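Local atomic coordinates of Carboxylesterase/phospholipase family protein (Francisella tularensis subsp. tularensis, PDB entry 4F21), a protein that probably hydrolyses carboxylic ester bonds as a serine hydrolase of the carboxylesterase/phospholipase family, with an alpha/beta-hydrolase fold. Residues His51-Ile56 against Ala137-Gly142; Ala74-Val79 against Ile114-Lys119. One frame throughout, in Å; residues are numbered along the deposited sequence.

Contact 1 (His51-Ile56 against Ala137-Gly142); sequences HDFVDI and AGFSQG
The sharp turn after strand 134-139, which matches the nucleophile elbow of the alpha/beta-hydrolase fold in its Gly-Phe-Ser-Gln-Gly sequence, meets the loop 51-56 through a single aromatic pair, Phe53 with Phe139. The turn is type II' from Phe139 to Gly142, closed by Gly142 N to Phe139 O at 2.9 Å, and carries Ser140 with the positive phi usual for the nucleophile of this fold. The hydroxyl of Ser140 is hydrogen-bonded to NE2 of His226, consistent with a Ser-His-Asp triad completed by Asp194. Phe139, the last residue of the strand, turns CG anti to its own N (chi1 172°) and offers one ring face to the loop. CE1 and CZ of Phe53 come over that face, CZ 3.8 Å from Phe139 CG and off-centre on the Phe139 ring. The ring planes meet obliquely at 58°, with centroids 5.2 Å apart. Both rings are buried, and each has a further aromatic neighbour, Trp42 for Phe53 and His226 for Phe139. Within the loop, the imidazole of His51 points its edge at one face of Phe53, with CD2 3.5 Å above the ring centre.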
loop_
_atom_site.group_PDB
_atom_site.type_symbol
_atom_site.label_atom_id
_atom_site.label_comp_id
_atom_site.label_asym_id
_atom_site.label_seq_id
_atom_site.Cartn_x
_atom_site.Cartn_y
_atom_site.Cartn_z
ATOM N N HIS A 51 0.319 7.122 -10.924
ATOM C CA HIS A 51 -0.139 6.396 -12.106
ATOM C C HIS A 51 -1.610 5.990 -12.006
ATOM O O HIS A 51 -2.132 5.753 -10.916
ATOM C CB HIS A 51 0.736 5.163 -12.355
ATOM C CG HIS A 51 0.303 4.340 -13.529
ATOM N ND1 HIS A 51 0.666 4.639 -14.825
ATOM C CD2 HIS A 51 -0.471 3.231 -13.604
ATOM C CE1 HIS A 51 0.140 3.748 -15.645
ATOM N NE2 HIS A 51 -0.556 2.882 -14.929
ATOM N N ASP A 52 -2.267 5.916 -13.160
ATOM C CA ASP A 52 -3.681 5.572 -13.236
ATOM C C ASP A 52 -3.881 4.059 -13.319
ATOM O O ASP A 52 -4.019 3.505 -14.409
ATOM C CB ASP A 52 -4.308 6.249 -14.455
ATOM C CG ASP A 52 -5.817 6.301 -14.382
ATOM O OD1 ASP A 52 -6.397 5.588 -13.539
ATOM O OD2 ASP A 52 -6.424 7.056 -15.170
ATOM N N PHE A 53 -3.912 3.404 -12.160
ATOM C CA PHE A 53 -4.046 1.950 -12.082
ATOM C C PHE A 53 -5.481 1.459 -12.231
ATOM O O PHE A 53 -5.766 0.294 -11.963
ATOM C CB PHE A 53 -3.512 1.441 -10.746
ATOM C CG PHE A 53 -2.021 1.507 -10.617
ATOM C CD1 PHE A 53 -1.414 2.603 -10.032
ATOM C CD2 PHE A 53 -1.227 0.460 -11.063
ATOM C CE1 PHE A 53 -0.042 2.659 -9.902
ATOM C CE2 PHE A 53 0.145 0.509 -10.937
ATOM C CZ PHE A 53 0.740 1.610 -10.356
ATOM N N VAL A 54 -6.383 2.345 -12.640
ATOM C CA VAL A 54 -7.794 1.990 -12.780
ATOM C C VAL A 54 -7.977 0.809 -13.730
ATOM O O VAL A 54 -8.843 -0.041 -13.520
ATOM C CB VAL A 54 -8.645 3.207 -13.227
ATOM C CG1 VAL A 54 -10.021 2.771 -13.706
ATOM C CG2 VAL A 54 -8.776 4.206 -12.088
ATOM N N ASP A 55 -7.125 0.741 -14.748
ATOM C CA ASP A 55 -7.162 -0.349 -15.722
ATOM C C ASP A 55 -6.623 -1.686 -15.206
ATOM O O ASP A 55 -6.910 -2.734 -15.784
ATOM C CB ASP A 55 -6.408 0.045 -16.993
ATOM C CG ASP A 55 -4.940 0.366 -16.740
ATOM O OD1 ASP A 55 -4.327 0.967 -17.638
ATOM O OD2 ASP A 55 -4.395 0.033 -15.666
ATOM N N ILE A 56 -5.841 -1.640 -14.128
ATOM C CA ILE A 56 -5.151 -2.816 -13.589
ATOM C C ILE A 56 -6.062 -4.036 -13.450
ATOM O O ILE A 56 -5.613 -5.180 -13.529
ATOM C CB ILE A 56 -4.481 -2.487 -12.225
ATOM C CG1 ILE A 56 -3.043 -2.992 -12.186
ATOM C CG2 ILE A 56 -5.288 -3.024 -11.047
ATOM C CD1 ILE A 56 -2.387 -2.793 -10.854
ATOM N N ALA A 137 -3.756 -1.858 -0.770
ATOM C CA ALA A 137 -2.607 -1.915 -1.662
ATOM C C ALA A 137 -2.127 -0.505 -1.972
ATOM O O ALA A 137 -2.933 0.418 -2.095
ATOM C CB ALA A 137 -2.967 -2.644 -2.943
ATOM N N GLY A 138 -0.816 -0.336 -2.096
ATOM C CA GLY A 138 -0.262 0.974 -2.376
ATOM C C GLY A 138 0.936 0.927 -3.301
ATOM O O GLY A 138 1.694 -0.038 -3.289
ATOM N N PHE A 139 1.096 1.969 -4.110
ATOM C CA PHE A 139 2.259 2.095 -4.981
ATOM C C PHE A 139 3.005 3.401 -4.711
ATOM O O PHE A 139 2.393 4.467 -4.611
ATOM C CB PHE A 139 1.850 2.018 -6.456
ATOM C CG PHE A 139 2.970 2.335 -7.413
ATOM C CD1 PHE A 139 3.892 1.366 -7.769
ATOM C CD2 PHE A 139 3.101 3.603 -7.957
ATOM C CE1 PHE A 139 4.922 1.657 -8.645
ATOM C CE2 PHE A 139 4.129 3.899 -8.833
ATOM C CZ PHE A 139 5.037 2.927 -9.178
ATOM N N SER A 140 4.326 3.297 -4.589
ATOM C CA SER A 140 5.208 4.456 -4.470
ATOM C C SER A 140 4.783 5.356 -3.318
ATOM O O SER A 140 4.824 4.959 -2.155
ATOM C CB SER A 140 5.235 5.247 -5.783
ATOM O OG SER A 140 6.084 6.376 -5.697
ATOM N N GLN A 141 4.375 6.573 -3.661
ATOM C CA GLN A 141 3.986 7.575 -2.678
ATOM C C GLN A 141 2.824 7.076 -1.831
ATOM O O GLN A 141 2.729 7.381 -0.644
ATOM C CB GLN A 141 3.586 8.864 -3.395
ATOM C CG GLN A 141 3.621 10.108 -2.534
ATOM C CD GLN A 141 3.303 11.361 -3.325
ATOM O OE1 GLN A 141 2.671 11.300 -4.380
ATOM N NE2 GLN A 141 3.748 12.508 -2.821
ATOM N N GLY A 142 1.945 6.296 -2.453
ATOM C CA GLY A 142 0.757 5.800 -1.789
ATOM C C GLY A 142 1.009 4.621 -0.875
ATOM O O GLY A 142 0.308 4.448 0.125
#

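Contact 2 (Ala74-Val79 against Ile114-Lys119); sequences ADIIPV and IAKVNK
A short 3-10 turn, 74-76, lies beside the first half of helix 111-126, the backbones coming nearest at Ile76 and Lys116, whose CA atoms are 6.9 Å apart. The turn is held by Ile77 N to Ala74 O at 3.0 Å, and the helical segment by regular bonds such as Asn118 N to Ile114 O. Between the two segments the contact is largely one side chain laid along another. Ile76 and Lys116 run past each other in opposite directions, and the aliphatic part of the lysine lies against the isoleucine: Ile76 CG1 sits 3.5 Å from Lys116 CD. The same CG1 is 3.6 Å from Lys116 CB. Ile76 CD1 lies a little farther, 3.9 Å, from Lys116 CB. Lys116 leaves the helix with CG anti to its carbonyl carbon (chi1 -58°) and is extended from there on, which carries the ammonium beyond Ile76 to the carbonyl of the preceding residue. There NZ makes a weak hydrogen bond of 3.4 Å to Asp75 O. Ile76 CD1 also comes within 4.5 Å of the backbone N of Val117, a loose approach at the helix surface. A second polar tie comes from the same helix, where the hydroxyl of Ser113 is hydrogen-bonded to Ile76 O. The arrangement thus joins the loop that follows strand 67-72 to a helix flanking the central sheet, part of the layered architecture of the alpha/beta-hydrolase fold.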
loop_
_atom_site.group_PDB
_atom_site.type_symbol
_atom_site.label_atom_id
_atom_site.label_comp_id
_atom_site.label_asym_id
_atom_site.label_seq_id
_atom_site.Cartn_x
_atom_site.Cartn_y
_atom_site.Cartn_z
ATOM N N ALA A 74 -6.052 11.213 -5.853
ATOM C CA ALA A 74 -4.732 11.482 -5.276
ATOM C C ALA A 74 -4.697 12.533 -4.162
ATOM O O ALA A 74 -3.650 12.758 -3.556
ATOM C CB ALA A 74 -3.738 11.845 -6.376
ATOM N N ASP A 75 -5.832 13.173 -3.894
ATOM C CA ASP A 75 -5.905 14.160 -2.823
ATOM C C ASP A 75 -5.805 13.469 -1.467
ATOM O O ASP A 75 -5.459 14.093 -0.464
ATOM C CB ASP A 75 -7.202 14.962 -2.914
ATOM C CG ASP A 75 -7.686 15.127 -4.341
ATOM O OD1 ASP A 75 -6.851 15.029 -5.265
ATOM O OD2 ASP A 75 -8.899 15.353 -4.538
ATOM N N ILE A 76 -6.107 12.173 -1.449
ATOM C CA ILE A 76 -5.981 11.363 -0.242
ATOM C C ILE A 76 -4.503 11.200 0.119
ATOM O O ILE A 76 -4.159 10.918 1.266
ATOM C CB ILE A 76 -6.668 9.980 -0.413
ATOM C CG1 ILE A 76 -7.516 9.643 0.813
ATOM C CG2 ILE A 76 -5.651 8.878 -0.706
ATOM C CD1 ILE A 76 -8.386 8.418 0.641
ATOM N N ILE A 77 -3.640 11.397 -0.874
ATOM C CA ILE A 77 -2.198 11.354 -0.686
ATOM C C ILE A 77 -1.633 12.766 -0.758
ATOM O O ILE A 77 -1.479 13.317 -1.848
ATOM C CB ILE A 77 -1.512 10.518 -1.781
ATOM C CG1 ILE A 77 -2.109 9.109 -1.848
ATOM C CG2 ILE A 77 -0.011 10.459 -1.545
ATOM C CD1 ILE A 77 -1.676 8.201 -0.725
ATOM N N PRO A 78 -1.320 13.360 0.403
ATOM C CA PRO A 78 -0.774 14.721 0.447
ATOM C C PRO A 78 0.542 14.830 -0.316
ATOM O O PRO A 78 1.248 13.842 -0.464
ATOM C CB PRO A 78 -0.553 14.962 1.944
ATOM C CG PRO A 78 -0.488 13.595 2.554
ATOM C CD PRO A 78 -1.423 12.760 1.745
ATOM N N VAL A 79 0.859 16.021 -0.807
ATOM C CA VAL A 79 2.074 16.228 -1.585
ATOM C C VAL A 79 3.298 16.329 -0.676
ATOM O O VAL A 79 4.399 15.904 -1.035
ATOM C CB VAL A 79 1.951 17.497 -2.460
ATOM C CG1 VAL A 79 1.443 18.666 -1.628
ATOM C CG2 VAL A 79 3.277 17.831 -3.139
ATOM N N ILE A 114 -4.080 8.674 6.569
ATOM C CA ILE A 114 -4.388 7.372 7.148
ATOM C C ILE A 114 -5.840 7.360 7.588
ATOM O O ILE A 114 -6.601 6.463 7.213
ATOM C CB ILE A 114 -3.484 7.051 8.354
ATOM C CG1 ILE A 114 -2.037 6.847 7.900
ATOM C CG2 ILE A 114 -3.995 5.824 9.096
ATOM C CD1 ILE A 114 -1.080 6.531 9.029
ATOM N N ALA A 115 -6.226 8.389 8.340
ATOM C CA ALA A 115 -7.583 8.490 8.859
ATOM C C ALA A 115 -8.584 8.439 7.716
ATOM O O ALA A 115 -9.631 7.794 7.832
ATOM C CB ALA A 115 -7.758 9.765 9.664
ATOM N N LYS A 116 -8.240 9.092 6.604
ATOM C CA LYS A 116 -9.116 9.096 5.443
ATOM C C LYS A 116 -9.384 7.653 5.065
ATOM O O LYS A 116 -10.542 7.221 5.016
ATOM C CB LYS A 116 -8.485 9.858 4.276
ATOM C CG LYS A 116 -8.140 11.305 4.599
ATOM C CD LYS A 116 -7.360 11.966 3.474
ATOM C CE LYS A 116 -6.896 13.360 3.867
ATOM N NZ LYS A 116 -5.976 13.950 2.853
ATOM N N VAL A 117 -8.304 6.897 4.870
ATOM C CA VAL A 117 -8.416 5.483 4.538
ATOM C C VAL A 117 -9.258 4.782 5.596
ATOM O O VAL A 117 -10.160 4.012 5.265
ATOM C CB VAL A 117 -7.037 4.800 4.417
ATOM C CG1 VAL A 117 -7.201 3.302 4.193
ATOM C CG2 VAL A 117 -6.224 5.430 3.288
ATOM N N ASN A 118 -8.997 5.097 6.862
ATOM C CA ASN A 118 -9.746 4.489 7.952
ATOM C C ASN A 118 -11.227 4.729 7.758
ATOM O O ASN A 118 -12.024 3.786 7.814
ATOM C CB ASN A 118 -9.281 5.007 9.314
ATOM C CG ASN A 118 -8.305 4.064 9.988
ATOM O OD1 ASN A 118 -8.707 3.093 10.629
ATOM N ND2 ASN A 118 -7.014 4.341 9.844
ATOM N N LYS A 119 -11.580 5.981 7.469
ATOM C CA LYS A 119 -12.970 6.326 7.216
ATOM C C LYS A 119 -13.503 5.454 6.095
ATOM O O LYS A 119 -14.558 4.831 6.239
ATOM C CB LYS A 119 -13.125 7.808 6.870
ATOM C CG LYS A 119 -13.098 8.725 8.081
ATOM C CD LYS A 119 -13.557 10.128 7.727
ATOM C CE LYS A 119 -13.738 10.972 8.980
ATOM N NZ LYS A 119 -14.380 12.286 8.688
#

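In the fold
The two contacts illustrate how chemistry follows depth in an alpha/beta hydrolase. Contact 1 is buried, its centre about 9 Å from the centre of the chain, and purely apolar across its segments; contact 2, its centre about 12 Å from that of the chain, is partly buried and combines an aliphatic face with a weak polar reach by a lysine. Their centres lie about 14 Å apart, and contact 2 is nested along the chain inside the loop that contact 1 closes. Helix 111-126 of contact 2 is the element before strand 134-139 of contact 1. The two also touch: Ile77, whose CB points away from 114-119, packs its CD1 3.6 Å from Gly142 CA, just beyond the probable nucleophile.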